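Local coordinates for probable conserved lipoprotein LpqI (Mycobacterium tuberculosis H37Rv, PDB 6GFV) that cleaves terminal beta-1,4-linked N-acetylglucosamine from peptidoglycan fragments, a glycoside hydrolase family 3 step in mycobacterial peptidoglycan recycling, at residues V224-L229 with G263-D268; S237-L242 with S277-V282; D268-M273 with D295-V300. All blocks are in the same frame, centred on the assembly; numbering follows the deposited sequence.

Interaction 1: V224-L229 with G263-D268; sequences VMVGHL and GPVFSD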
ATOM      1  N   VAL A 224       3.042   3.891  -3.712  1.00  9.78           N
ATOM      2  CA  VAL A 224       1.759   4.164  -4.376  1.00  9.79           C
ATOM      3  C   VAL A 224       0.856   2.925  -4.350  1.00  9.91           C
ATOM      4  O   VAL A 224       1.303   1.840  -4.696  1.00 11.50           O
ATOM      5  CB  VAL A 224       1.975   4.645  -5.844  1.00  9.88           C
ATOM      6  CG1 VAL A 224       0.657   4.797  -6.562  1.00 10.01           C
ATOM      7  CG2 VAL A 224       2.763   5.963  -5.874  1.00  9.90           C
ATOM      8  N   MET A 225      -0.390   3.093  -3.904  1.00 10.00           N
ATOM      9  CA  MET A 225      -1.391   2.033  -3.941  1.00 10.27           C
ATOM     10  C   MET A 225      -2.284   2.198  -5.163  1.00 10.47           C
ATOM     11  O   MET A 225      -2.826   3.272  -5.370  1.00 10.51           O
ATOM     12  CB  MET A 225      -2.265   2.034  -2.684  1.00 10.42           C
ATOM     13  CG  MET A 225      -3.492   1.141  -2.805  1.00 10.85           C
ATOM     14  SD  MET A 225      -4.562   1.036  -1.339  1.00 11.22           S
ATOM     15  CE  MET A 225      -3.574  -0.029  -0.307  1.00 11.20           C
ATOM     16  N   VAL A 226      -2.442   1.138  -5.951  1.00 10.71           N
ATOM     17  CA  VAL A 226      -3.257   1.181  -7.171  1.00 11.01           C
ATOM     18  C   VAL A 226      -4.637   0.599  -6.879  1.00 11.47           C
ATOM     19  O   VAL A 226      -4.733  -0.507  -6.398  1.00 11.68           O
ATOM     20  CB  VAL A 226      -2.584   0.400  -8.323  1.00 11.12           C
ATOM     21  CG1 VAL A 226      -3.389   0.513  -9.617  1.00 11.49           C
ATOM     22  CG2 VAL A 226      -1.139   0.898  -8.553  1.00 10.80           C
ATOM     23  N   GLY A 227      -5.689   1.368  -7.130  1.00 11.73           N
ATOM     24  CA  GLY A 227      -7.053   0.931  -6.890  1.00 12.32           C
ATOM     25  C   GLY A 227      -7.609  -0.088  -7.879  1.00 12.85           C
ATOM     26  O   GLY A 227      -7.009  -0.359  -8.924  1.00 12.78           O
ATOM     27  N   HIS A 228      -8.749  -0.663  -7.513  1.00 13.48           N
ATOM     28  CA  HIS A 228      -9.460  -1.635  -8.316  1.00 14.18           C
ATOM     29  C   HIS A 228     -10.364  -0.894  -9.296  1.00 14.91           C
ATOM     30  O   HIS A 228     -11.598  -0.994  -9.210  1.00 15.40           O
ATOM     31  CB  HIS A 228     -10.321  -2.561  -7.438  1.00 14.83           C
ATOM     32  CG  HIS A 228      -9.577  -3.272  -6.352  1.00 14.55           C
ATOM     33  ND1 HIS A 228      -8.281  -3.709  -6.493  1.00 14.04           N
ATOM     34  CD2 HIS A 228      -9.969  -3.652  -5.109  1.00 14.84           C
ATOM     35  CE1 HIS A 228      -7.895  -4.308  -5.379  1.00 16.78           C
ATOM     36  NE2 HIS A 228      -8.903  -4.290  -4.525  1.00 14.48           N
ATOM     37  N   LEU A 229      -9.747  -0.142 -10.201  1.00 14.27           N
ATOM     38  CA  LEU A 229     -10.443   0.846 -11.007  1.00 14.64           C
ATOM     39  C   LEU A 229     -10.327   0.578 -12.510  1.00 14.93           C
ATOM     40  O   LEU A 229      -9.225   0.518 -13.040  1.00 14.46           O
ATOM     41  CB  LEU A 229      -9.892   2.237 -10.694  1.00 14.09           C
ATOM     42  CG  LEU A 229     -10.046   2.775  -9.275  1.00 13.89           C
ATOM     43  CD1 LEU A 229      -9.198   3.999  -9.073  1.00 13.33           C
ATOM     44  CD2 LEU A 229     -11.505   3.090  -8.983  1.00 14.70           C
ATOM     45  N   GLY A 263       9.696   3.515  -7.018  1.00 10.72           N
ATOM     46  CA  GLY A 263       9.400   3.126  -5.651  1.00 10.29           C
ATOM     47  C   GLY A 263       8.465   1.931  -5.552  1.00 10.25           C
ATOM     48  O   GLY A 263       8.105   1.354  -6.575  1.00 10.59           O
ATOM     49  N   PRO A 264       8.071   1.543  -4.313  1.00  9.93           N
ATOM     50  CA  PRO A 264       7.203   0.378  -4.091  1.00 10.95           C
ATOM     51  C   PRO A 264       5.734   0.634  -4.478  1.00 10.05           C
ATOM     52  O   PRO A 264       5.154   1.646  -4.095  1.00  9.86           O
ATOM     53  CB  PRO A 264       7.336   0.128  -2.573  1.00  9.65           C
ATOM     54  CG  PRO A 264       7.532   1.514  -2.016  1.00  9.37           C
ATOM     55  CD  PRO A 264       8.343   2.270  -3.055  1.00  9.57           C
ATOM     56  N   VAL A 265       5.158  -0.303  -5.222  1.00 10.41           N
ATOM     57  CA  VAL A 265       3.769  -0.251  -5.663  1.00 10.61           C
ATOM     58  C   VAL A 265       2.914  -1.343  -4.991  1.00 10.73           C
ATOM     59  O   VAL A 265       3.253  -2.524  -5.049  1.00 10.97           O
ATOM     60  CB  VAL A 265       3.652  -0.411  -7.201  1.00 11.08           C
ATOM     61  CG1 VAL A 265       2.204  -0.458  -7.610  1.00 11.35           C
ATOM     62  CG2 VAL A 265       4.367   0.722  -7.911  1.00 11.06           C
ATOM     63  N   PHE A 266       1.805  -0.933  -4.378  1.00 10.65           N
ATOM     64  CA  PHE A 266       0.916  -1.836  -3.640  1.00 12.63           C
ATOM     65  C   PHE A 266      -0.423  -2.038  -4.345  1.00 11.32           C
ATOM     66  O   PHE A 266      -1.026  -1.069  -4.771  1.00 11.73           O
ATOM     67  CB  PHE A 266       0.592  -1.286  -2.241  1.00 10.50           C
ATOM     68  CG  PHE A 266       1.780  -1.054  -1.352  1.00 10.77           C
ATOM     69  CD1 PHE A 266       2.644  -0.000  -1.573  1.00  9.79           C
ATOM     70  CD2 PHE A 266       1.969  -1.832  -0.223  1.00 14.23           C
ATOM     71  CE1 PHE A 266       3.713   0.233  -0.716  1.00 20.02           C
ATOM     72  CE2 PHE A 266       3.036  -1.600   0.633  1.00 10.20           C
ATOM     73  CZ  PHE A 266       3.905  -0.573   0.384  1.00  9.39           C
ATOM     74  N   SER A 267      -0.925  -3.267  -4.401  1.00 11.77           N
ATOM     75  CA  SER A 267      -2.334  -3.464  -4.724  1.00 12.28           C
ATOM     76  C   SER A 267      -3.202  -2.991  -3.563  1.00 12.17           C
ATOM     77  O   SER A 267      -2.759  -2.974  -2.411  1.00 11.82           O
ATOM     78  CB  SER A 267      -2.649  -4.933  -5.047  1.00 12.91           C
ATOM     79  OG  SER A 267      -2.775  -5.739  -3.883  1.00 12.98           O
ATOM     80  N   ASP A 268      -4.438  -2.595  -3.870  1.00 12.54           N
ATOM     81  CA  ASP A 268      -5.475  -2.470  -2.839  1.00 12.71           C
ATOM     82  C   ASP A 268      -5.858  -3.884  -2.377  1.00 13.22           C
ATOM     83  O   ASP A 268      -5.436  -4.869  -2.980  1.00 13.47           O
ATOM     84  CB  ASP A 268      -6.690  -1.690  -3.371  1.00 13.09           C
ATOM     85  CG  ASP A 268      -7.588  -1.137  -2.257  1.00 13.18           C
ATOM     86  OD1 ASP A 268      -7.415  -1.526  -1.083  1.00 13.05           O
ATOM     87  OD2 ASP A 268      -8.476  -0.316  -2.565  1.00 13.44           O
TER
HETATM   88  O   HOH W   1      -9.763   0.447  -5.036  1.00 14.74           O
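Val224, Met225 and Val226 run side by side with Val265, Phe266 and Ser267 as neighbouring parallel strands, whose axes approach to 4.6 Å and are turned 33° against each other. Val224 N bonds to Pro264 O, Phe266 N to Val224 O at 2.8 Å and Val226 N to Phe266 O at 2.9 Å. One residue past the last paired residue of its strand, Asp268 N donates to Val226 O at 3.3 Å in a longer, more bent bond.

Side chains alternate between the two faces of the sheet. Val224, Val226, Val265 and Ser267 share one face, where Val226 CG2 meets Val265 CG1 at 3.7 Å and helix 244-252 covers Val224 and Val265; beta-branched valine suits an extended backbone beneath a helix. Met225 and Phe266 occupy the other, and Phe132 meets the Phe266 ring edge-to-face. Met225 leaves the backbone with CG anti to N (chi1 168°), carrying its chain along the neighbouring strand until Met225 SD lies 3.8 Å from Asp268 CG. The unbranched thioether thus gives the carboxylate group an apolar neighbour.

At the C-terminal ends His228, centre of an inverse gamma turn, lays its ring over Asp268. Asp268 CB sits over one face, 3.8 Å from the ring centroid, in a CH-pi contact. The ring's rotation is fixed at both nitrogens, ND1 by Ser241 OG and NE2 by Asp269 O. A water accepts from His228 N and donates to Asp268 OD2, bridging the turn to the carboxylate.

Strand 223-230, helix 244-252 and strand 265-267 form a beta-alpha-beta unit of a TIM-barrel domain. Asp268, the nucleophile by similarity with family 3 relatives, stands where this fold characteristically places its active site, at the C-terminal ends of the barrel strands.

Interaction 2: S237-L242 with S277-V282; sequences SEPASL and SDRFGV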
ATOM      1  N   SER A 237     -11.885  -3.435 -19.273  1.00 18.89           N
ATOM      2  CA  SER A 237     -12.721  -3.915 -18.178  1.00 19.18           C
ATOM      3  C   SER A 237     -11.915  -4.552 -17.032  1.00 26.81           C
ATOM      4  O   SER A 237     -12.479  -5.210 -16.159  1.00 24.40           O
ATOM      5  CB  SER A 237     -13.736  -4.916 -18.706  1.00 20.42           C
ATOM      6  OG  SER A 237     -13.074  -5.928 -19.432  1.00 22.77           O
ATOM      7  N   GLU A 238     -10.602  -4.367 -17.037  1.00 19.64           N
ATOM      8  CA  GLU A 238      -9.760  -4.894 -15.968  1.00 19.03           C
ATOM      9  C   GLU A 238      -9.485  -3.813 -14.927  1.00 18.08           C
ATOM     10  O   GLU A 238      -9.255  -2.670 -15.286  1.00 17.71           O
ATOM     11  CB  GLU A 238      -8.445  -5.428 -16.526  1.00 18.91           C
ATOM     12  CG  GLU A 238      -8.595  -6.584 -17.516  1.00 35.44           C
ATOM     13  CD  GLU A 238      -9.278  -7.806 -16.919  1.00 36.04           C
ATOM     14  OE1 GLU A 238      -9.078  -8.080 -15.721  1.00 36.54           O
ATOM     15  OE2 GLU A 238     -10.007  -8.506 -17.649  1.00 37.78           O
ATOM     16  N   PRO A 239      -9.536  -4.170 -13.628  1.00 17.76           N
ATOM     17  CA  PRO A 239      -9.166  -3.183 -12.608  1.00 16.89           C
ATOM     18  C   PRO A 239      -7.688  -2.802 -12.745  1.00 16.18           C
ATOM     19  O   PRO A 239      -6.883  -3.634 -13.140  1.00 16.29           O
ATOM     20  CB  PRO A 239      -9.446  -3.911 -11.285  1.00 16.86           C
ATOM     21  CG  PRO A 239      -9.401  -5.353 -11.619  1.00 17.49           C
ATOM     22  CD  PRO A 239      -9.911  -5.463 -13.036  1.00 18.25           C
ATOM     23  N   ALA A 240      -7.360  -1.552 -12.450  1.00 15.57           N
ATOM     24  CA  ALA A 240      -5.994  -1.034 -12.583  1.00 14.98           C
ATOM     25  C   ALA A 240      -4.942  -1.854 -11.811  1.00 14.59           C
ATOM     26  O   ALA A 240      -3.822  -2.038 -12.284  1.00 14.47           O
ATOM     27  CB  ALA A 240      -5.958   0.420 -12.132  1.00 14.46           C
ATOM     28  N   SER A 241      -5.322  -2.354 -10.634  1.00 14.47           N
ATOM     29  CA  SER A 241      -4.415  -3.102  -9.765  1.00 14.13           C
ATOM     30  C   SER A 241      -3.971  -4.412 -10.406  1.00 14.63           C
ATOM     31  O   SER A 241      -2.969  -4.995 -10.015  1.00 14.41           O
ATOM     32  CB  SER A 241      -5.080  -3.384  -8.408  1.00 14.05           C
ATOM     33  OG  SER A 241      -6.311  -4.059  -8.563  1.00 14.77           O
ATOM     34  N   LEU A 242      -4.738  -4.867 -11.391  1.00 15.36           N
ATOM     35  CA  LEU A 242      -4.444  -6.106 -12.092  1.00 15.99           C
ATOM     36  C   LEU A 242      -4.031  -5.850 -13.547  1.00 16.31           C
ATOM     37  O   LEU A 242      -3.983  -6.772 -14.360  1.00 17.36           O
ATOM     38  CB  LEU A 242      -5.651  -7.033 -12.048  1.00 16.78           C
ATOM     39  CG  LEU A 242      -6.190  -7.406 -10.664  1.00 16.68           C
ATOM     40  CD1 LEU A 242      -7.084  -8.599 -10.811  1.00 17.66           C
ATOM     41  CD2 LEU A 242      -5.068  -7.701  -9.694  1.00 16.08           C
ATOM     42  N   SER A 277     -13.020  -9.900  -5.702  1.00 24.50           N
ATOM     43  CA  SER A 277     -13.453 -11.232  -5.285  1.00 26.96           C
ATOM     44  C   SER A 277     -14.717 -11.715  -6.019  1.00 31.62           C
ATOM     45  O   SER A 277     -15.045 -12.895  -5.968  1.00 29.60           O
ATOM     46  CB  SER A 277     -13.667 -11.283  -3.760  1.00 25.38           C
ATOM     47  OG  SER A 277     -14.496 -10.237  -3.285  1.00 20.93           O
ATOM     48  N   ASP A 278     -15.413 -10.818  -6.712  1.00 37.50           N
ATOM     49  CA  ASP A 278     -16.516 -11.241  -7.572  1.00 43.56           C
ATOM     50  C   ASP A 278     -16.012 -12.003  -8.787  1.00 47.11           C
ATOM     51  O   ASP A 278     -16.743 -12.800  -9.371  1.00 49.96           O
ATOM     52  CB  ASP A 278     -17.342 -10.047  -8.048  1.00 45.47           C
ATOM     53  CG  ASP A 278     -18.304  -9.548  -6.998  1.00 46.75           C
ATOM     54  OD1 ASP A 278     -18.404 -10.188  -5.930  1.00 46.91           O
ATOM     55  OD2 ASP A 278     -18.967  -8.518  -7.250  1.00 45.33           O
ATOM     56  N   ARG A 279     -14.767 -11.753  -9.176  1.00 46.31           N
ATOM     57  CA  ARG A 279     -14.249 -12.315 -10.418  1.00 47.94           C
ATOM     58  C   ARG A 279     -13.037 -13.233 -10.198  1.00 43.58           C
ATOM     59  O   ARG A 279     -12.801 -14.133 -10.999  1.00 45.52           O
ATOM     60  CB  ARG A 279     -13.892 -11.183 -11.395  1.00 50.70           C
ATOM     61  CG  ARG A 279     -13.445 -11.624 -12.790  1.00 55.21           C
ATOM     62  CD  ARG A 279     -13.421 -10.446 -13.798  1.00 60.15           C
ATOM     63  NE  ARG A 279     -14.275  -9.317 -13.416  1.00 56.91           N
ATOM     64  CZ  ARG A 279     -13.989  -8.039 -13.669  1.00 53.22           C
ATOM     65  NH1 ARG A 279     -12.867  -7.722 -14.301  1.00 46.83           N
ATOM     66  NH2 ARG A 279     -14.815  -7.069 -13.288  1.00 54.70           N
ATOM     67  N   PHE A 280     -12.287 -13.026  -9.114  1.00 37.32           N
ATOM     68  CA  PHE A 280     -11.075 -13.818  -8.862  1.00 34.15           C
ATOM     69  C   PHE A 280     -10.980 -14.373  -7.437  1.00 34.49           C
ATOM     70  O   PHE A 280     -11.316 -13.685  -6.479  1.00 37.46           O
ATOM     71  CB  PHE A 280      -9.820 -12.979  -9.144  1.00 32.94           C
ATOM     72  CG  PHE A 280      -9.798 -12.360 -10.513  1.00 33.08           C
ATOM     73  CD1 PHE A 280      -9.327 -13.069 -11.605  1.00 38.61           C
ATOM     74  CD2 PHE A 280     -10.232 -11.061 -10.706  1.00 29.65           C
ATOM     75  CE1 PHE A 280      -9.307 -12.499 -12.875  1.00 37.30           C
ATOM     76  CE2 PHE A 280     -10.216 -10.491 -11.973  1.00 33.71           C
ATOM     77  CZ  PHE A 280      -9.749 -11.210 -13.055  1.00 34.01           C
ATOM     78  N   GLY A 281     -10.513 -15.615  -7.305  1.00 30.62           N
ATOM     79  CA  GLY A 281     -10.121 -16.155  -6.013  1.00 27.54           C
ATOM     80  C   GLY A 281      -8.774 -15.580  -5.607  1.00 21.35           C
ATOM     81  O   GLY A 281      -8.073 -15.021  -6.443  1.00 20.59           O
ATOM     82  N   VAL A 282      -8.383 -15.727  -4.342  1.00 21.87           N
ATOM     83  CA  VAL A 282      -7.231 -14.976  -3.840  1.00 19.53           C
ATOM     84  C   VAL A 282      -5.913 -15.318  -4.535  1.00 21.78           C
ATOM     85  O   VAL A 282      -5.195 -14.414  -4.957  1.00 18.47           O
ATOM     86  CB  VAL A 282      -7.043 -15.145  -2.320  1.00 19.25           C
ATOM     87  CG1 VAL A 282      -5.721 -14.511  -1.877  1.00 18.12           C
ATOM     88  CG2 VAL A 282      -8.188 -14.482  -1.583  1.00 19.30           C
TER
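The Phe280 ring is approached by three side chains. Over one face lies Arg279 CG, from the preceding residue, displaced toward the rim; Glu238 OE1 stands at the edge, 4.2 Å from Phe280 CZ. The Leu242 and Phe280 side chains extend toward each other from their own loops, and Leu242 CD1 meets the ring obliquely, 3.8 Å from Phe280 CE2, in an off-centre CH-pi contact. The ring reaches this methyl with CG anti to its own carbonyl carbon (chi1 -54°). A branched aliphatic end and an aromatic ring suit each other here, since both can bury apolar surface without needing a polar partner.

The other flat group is the guanidinium of Arg279. Ser237 O and Glu238 OE1 lie at its edge, whereas Pro239 CD approaches obliquely, 3.9 Å from Arg279 NH1. The hydrogen bond across the segments runs from Arg279 NH1 to Ser237 O at 3.1 Å. It is bent, with an angle of 144° at the hydrogen, and the acceptor is tilted 24° out of the guanidinium plane. Arginine suits this exposed position because its long chain can span two loops, although the CA atoms of Glu238 and Arg279 are 10.3 Å apart.

Glu238 turns its carboxylate nearly perpendicular to that guanidinium, and 4.1 Å separates Glu238 OE1 from Arg279 NH1, too far for a salt bridge. OE1 instead forms one with Arg288 on helix 282-292, and Pro239 and Leu242 also pack on Ile276. The two loops, following strand 223-230 and helix 274-277, therefore meet through a small apolar patch and one bent hydrogen bond, while the nearby opposite charges would probably add only a modest electrostatic attraction.

Interaction 3: D268-M273 with D295-V300; sequences DDLSGM and DIALWV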
ATOM      1  N   ASP A 268      -4.438  -2.595  -3.870  1.00 12.54           N
ATOM      2  CA  ASP A 268      -5.475  -2.470  -2.839  1.00 12.71           C
ATOM      3  C   ASP A 268      -5.858  -3.884  -2.377  1.00 13.22           C
ATOM      4  O   ASP A 268      -5.436  -4.869  -2.980  1.00 13.47           O
ATOM      5  CB  ASP A 268      -6.690  -1.690  -3.371  1.00 13.09           C
ATOM      6  CG  ASP A 268      -7.588  -1.137  -2.257  1.00 13.18           C
ATOM      7  OD1 ASP A 268      -7.415  -1.526  -1.083  1.00 13.05           O
ATOM      8  OD2 ASP A 268      -8.476  -0.316  -2.565  1.00 13.44           O
ATOM      9  N   ASP A 269      -6.641  -3.978  -1.305  1.00 13.43           N
ATOM     10  CA  ASP A 269      -7.021  -5.257  -0.679  1.00 13.96           C
ATOM     11  C   ASP A 269      -7.702  -6.235  -1.635  1.00 14.78           C
ATOM     12  O   ASP A 269      -8.800  -5.981  -2.109  1.00 15.29           O
ATOM     13  CB  ASP A 269      -7.933  -4.979   0.535  1.00 14.18           C
ATOM     14  CG  ASP A 269      -8.632  -6.237   1.075  1.00 19.33           C
ATOM     15  OD1 ASP A 269      -8.051  -7.336   1.036  1.00 15.11           O
ATOM     16  OD2 ASP A 269      -9.776  -6.120   1.551  1.00 15.98           O
ATOM     17  N   LEU A 270      -7.049  -7.369  -1.876  1.00 14.96           N
ATOM     18  CA  LEU A 270      -7.463  -8.351  -2.887  1.00 17.30           C
ATOM     19  C   LEU A 270      -8.521  -9.353  -2.429  1.00 23.70           C
ATOM     20  O   LEU A 270      -9.131 -10.050  -3.250  1.00 17.50           O
ATOM     21  CB  LEU A 270      -6.239  -9.138  -3.379  1.00 15.64           C
ATOM     22  CG  LEU A 270      -5.118  -8.298  -4.001  1.00 14.90           C
ATOM     23  CD1 LEU A 270      -3.825  -9.068  -4.132  1.00 14.78           C
ATOM     24  CD2 LEU A 270      -5.546  -7.754  -5.363  1.00 15.12           C
ATOM     25  N   SER A 271      -8.727  -9.462  -1.123  1.00 16.67           N
ATOM     26  CA  SER A 271      -9.578 -10.527  -0.642  1.00 19.05           C
ATOM     27  C   SER A 271     -10.914  -9.964  -0.211  1.00 23.23           C
ATOM     28  O   SER A 271     -11.961 -10.438  -0.635  1.00 25.55           O
ATOM     29  CB  SER A 271      -8.906 -11.288   0.509  1.00 17.53           C
ATOM     30  OG  SER A 271      -8.794 -10.480   1.652  1.00 16.93           O
ATOM     31  N   GLY A 272     -10.865  -8.923   0.607  1.00 26.31           N
ATOM     32  CA  GLY A 272     -12.063  -8.362   1.195  1.00 31.20           C
ATOM     33  C   GLY A 272     -12.864  -7.444   0.297  1.00 29.28           C
ATOM     34  O   GLY A 272     -13.866  -6.905   0.732  1.00 24.31           O
ATOM     35  N   MET A 273     -12.453  -7.262  -0.952  1.00 24.88           N
ATOM     36  CA  MET A 273     -13.170  -6.310  -1.795  1.00 27.11           C
ATOM     37  C   MET A 273     -13.797  -6.981  -2.998  1.00 27.55           C
ATOM     38  O   MET A 273     -13.111  -7.633  -3.787  1.00 27.54           O
ATOM     39  CB  MET A 273     -12.243  -5.180  -2.239  1.00 24.48           C
ATOM     40  CG  MET A 273     -11.755  -4.343  -1.073  1.00 24.98           C
ATOM     41  SD  MET A 273     -10.665  -2.990  -1.538  1.00 22.74           S
ATOM     42  CE  MET A 273     -11.855  -1.760  -2.036  1.00 21.06           C
ATOM     43  N   ASP A 295       4.667  -4.529  -6.579  1.00 11.80           N
ATOM     44  CA  ASP A 295       5.697  -5.158  -5.747  1.00 11.68           C
ATOM     45  C   ASP A 295       5.124  -5.868  -4.497  1.00 11.59           C
ATOM     46  O   ASP A 295       5.715  -6.813  -3.986  1.00 12.83           O
ATOM     47  CB  ASP A 295       6.737  -4.123  -5.312  1.00 11.22           C
ATOM     48  CG  ASP A 295       7.330  -3.341  -6.487  1.00 11.37           C
ATOM     49  OD1 ASP A 295       7.992  -3.969  -7.324  1.00 11.82           O
ATOM     50  OD2 ASP A 295       7.153  -2.103  -6.544  1.00 11.10           O
ATOM     51  N   ILE A 296       4.001  -5.369  -4.003  1.00 11.41           N
ATOM     52  CA  ILE A 296       3.353  -5.903  -2.804  1.00 11.38           C
ATOM     53  C   ILE A 296       1.922  -6.278  -3.118  1.00 13.56           C
ATOM     54  O   ILE A 296       1.150  -5.451  -3.606  1.00 12.35           O
ATOM     55  CB  ILE A 296       3.351  -4.890  -1.626  1.00 12.74           C
ATOM     56  CG1 ILE A 296       4.759  -4.677  -1.086  1.00 10.47           C
ATOM     57  CG2 ILE A 296       2.435  -5.360  -0.505  1.00 10.90           C
ATOM     58  CD1 ILE A 296       5.382  -5.922  -0.575  1.00 10.68           C
ATOM     59  N   ALA A 297       1.599  -7.544  -2.879  1.00 12.30           N
ATOM     60  CA  ALA A 297       0.236  -8.043  -2.971  1.00 12.83           C
ATOM     61  C   ALA A 297      -0.388  -8.082  -1.567  1.00 21.20           C
ATOM     62  O   ALA A 297       0.070  -8.806  -0.694  1.00 12.75           O
ATOM     63  CB  ALA A 297       0.205  -9.413  -3.592  1.00 13.57           C
ATOM     64  N   LEU A 298      -1.450  -7.310  -1.390  1.00 12.69           N
ATOM     65  CA  LEU A 298      -2.050  -7.054  -0.094  1.00 14.34           C
ATOM     66  C   LEU A 298      -3.445  -7.665   0.037  1.00 13.29           C
ATOM     67  O   LEU A 298      -4.268  -7.524  -0.865  1.00 13.68           O
ATOM     68  CB  LEU A 298      -2.128  -5.547   0.130  1.00 12.02           C
ATOM     69  CG  LEU A 298      -2.840  -5.028   1.374  1.00 15.77           C
ATOM     70  CD1 LEU A 298      -1.956  -5.204   2.589  1.00 16.31           C
ATOM     71  CD2 LEU A 298      -3.221  -3.575   1.205  1.00 16.87           C
ATOM     72  N   TRP A 299      -3.699  -8.340   1.158  1.00 13.54           N
ATOM     73  CA  TRP A 299      -5.053  -8.763   1.525  1.00 14.25           C
ATOM     74  C   TRP A 299      -5.147  -9.003   3.043  1.00 14.27           C
ATOM     75  O   TRP A 299      -4.149  -8.906   3.752  1.00 14.37           O
ATOM     76  CB  TRP A 299      -5.511  -9.996   0.709  1.00 15.12           C
ATOM     77  CG  TRP A 299      -4.986 -11.377   1.058  1.00 15.54           C
ATOM     78  CD1 TRP A 299      -5.657 -12.363   1.730  1.00 16.31           C
ATOM     79  CD2 TRP A 299      -3.717 -11.947   0.688  1.00 15.35           C
ATOM     80  NE1 TRP A 299      -4.881 -13.497   1.819  1.00 16.59           N
ATOM     81  CE2 TRP A 299      -3.684 -13.264   1.200  1.00 16.92           C
ATOM     82  CE3 TRP A 299      -2.608 -11.468  -0.003  1.00 14.76           C
ATOM     83  CZ2 TRP A 299      -2.584 -14.101   1.030  1.00 16.07           C
ATOM     84  CZ3 TRP A 299      -1.513 -12.296  -0.153  1.00 14.84           C
ATOM     85  CH2 TRP A 299      -1.512 -13.599   0.355  1.00 15.48           C
ATOM     86  N   VAL A 300      -6.347  -9.288   3.540  1.00 14.94           N
ATOM     87  CA  VAL A 300      -6.622  -9.076   4.965  1.00 18.21           C
ATOM     88  C   VAL A 300      -6.747 -10.315   5.847  1.00 15.57           C
ATOM     89  O   VAL A 300      -7.169 -10.202   6.986  1.00 15.74           O
ATOM     90  CB  VAL A 300      -7.914  -8.250   5.152  1.00 15.24           C
ATOM     91  CG1 VAL A 300      -7.791  -6.905   4.453  1.00 14.63           C
ATOM     92  CG2 VAL A 300      -9.144  -9.021   4.658  1.00 16.29           C
TER
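Asp269 and Val300 cross at about a right angle, the carboxylate lying against a methyl branch: Val300 CG1 is 3.5 Å from Asp269 OD1. The same oxygen, Asp269 OD1, approaches the backbone of the neighbouring residue, 3.4 Å from Trp299 CA. Asp269 points its carboxylate back over its own loop, where Asp269 OD1 accepts from Ser271 N at 3.1 Å. That donor lies above the carboxylate plane, and the bond closes an Asx turn; Gly272 N adds weak bonds to the carboxylate. Aspartate suits this position because its short side chain can gather successive backbone N-H groups.

Ser271 directs its side chain at the strand, with OG placed between its backbone N and carbonyl carbon (chi1 68°). Ser271 OG lies at the edge of the Trp299 ring, in its plane and 3.7 Å from Trp299 CD1, while Ser271 CB meets the ring obliquely. The small hydroxymethyl group touches both the indole and Val300 CG2. This loop follows strand 265-267 of the TIM-barrel domain and meets strand 297-299, placing the contact at the catalytic end of the barrel. Asp268, the nucleophile by similarity, opens the loop and accepts from Asp269 N on the anti side of Asp268 OD1, with the donor 32° out of the carboxylate plane.

Leu270 joins loop to strand in two ways. Leu270 N donates to Leu298 O at 3.0 Å, in the carbonyl plane, and Leu270 CG comes against the same oxygen, 3.3 Å from Leu298 O. Leu270 CD1 reaches onward to Ala297 CB at 4.1 Å, a small neighbour suited to the leucine methyl. Beyond the contact, the Trp299 indole packs on Val282 and Val286 of helix 282-292, and its NE1 is hydrogen-bonded to Glu304.

Overall arrangement
Interactions 1 and 3 share Asp268, the probable nucleophile: in interaction 1 it lies at the C-terminal end of segment 263-268, and in 3 it begins the loop that meets strand 297-299. Their centres are 9 Å apart, and a probable hydrogen bond from Asp295 N to Val265 O, 2.9 Å, joins strand 265-267 to the residues leading into strand 297-299. His228 of interaction 1 touches the other two through probable hydrogen bonds, His228 ND1 to Ser241 OG at 2.9 Å and His228 NE2 to Asp269 O at 3.0 Å. Interaction 2 lies farther out, about 17 Å from the chain centre. His181, substrate-binding by similarity, has its side chain about 4 Å from that of Asp268.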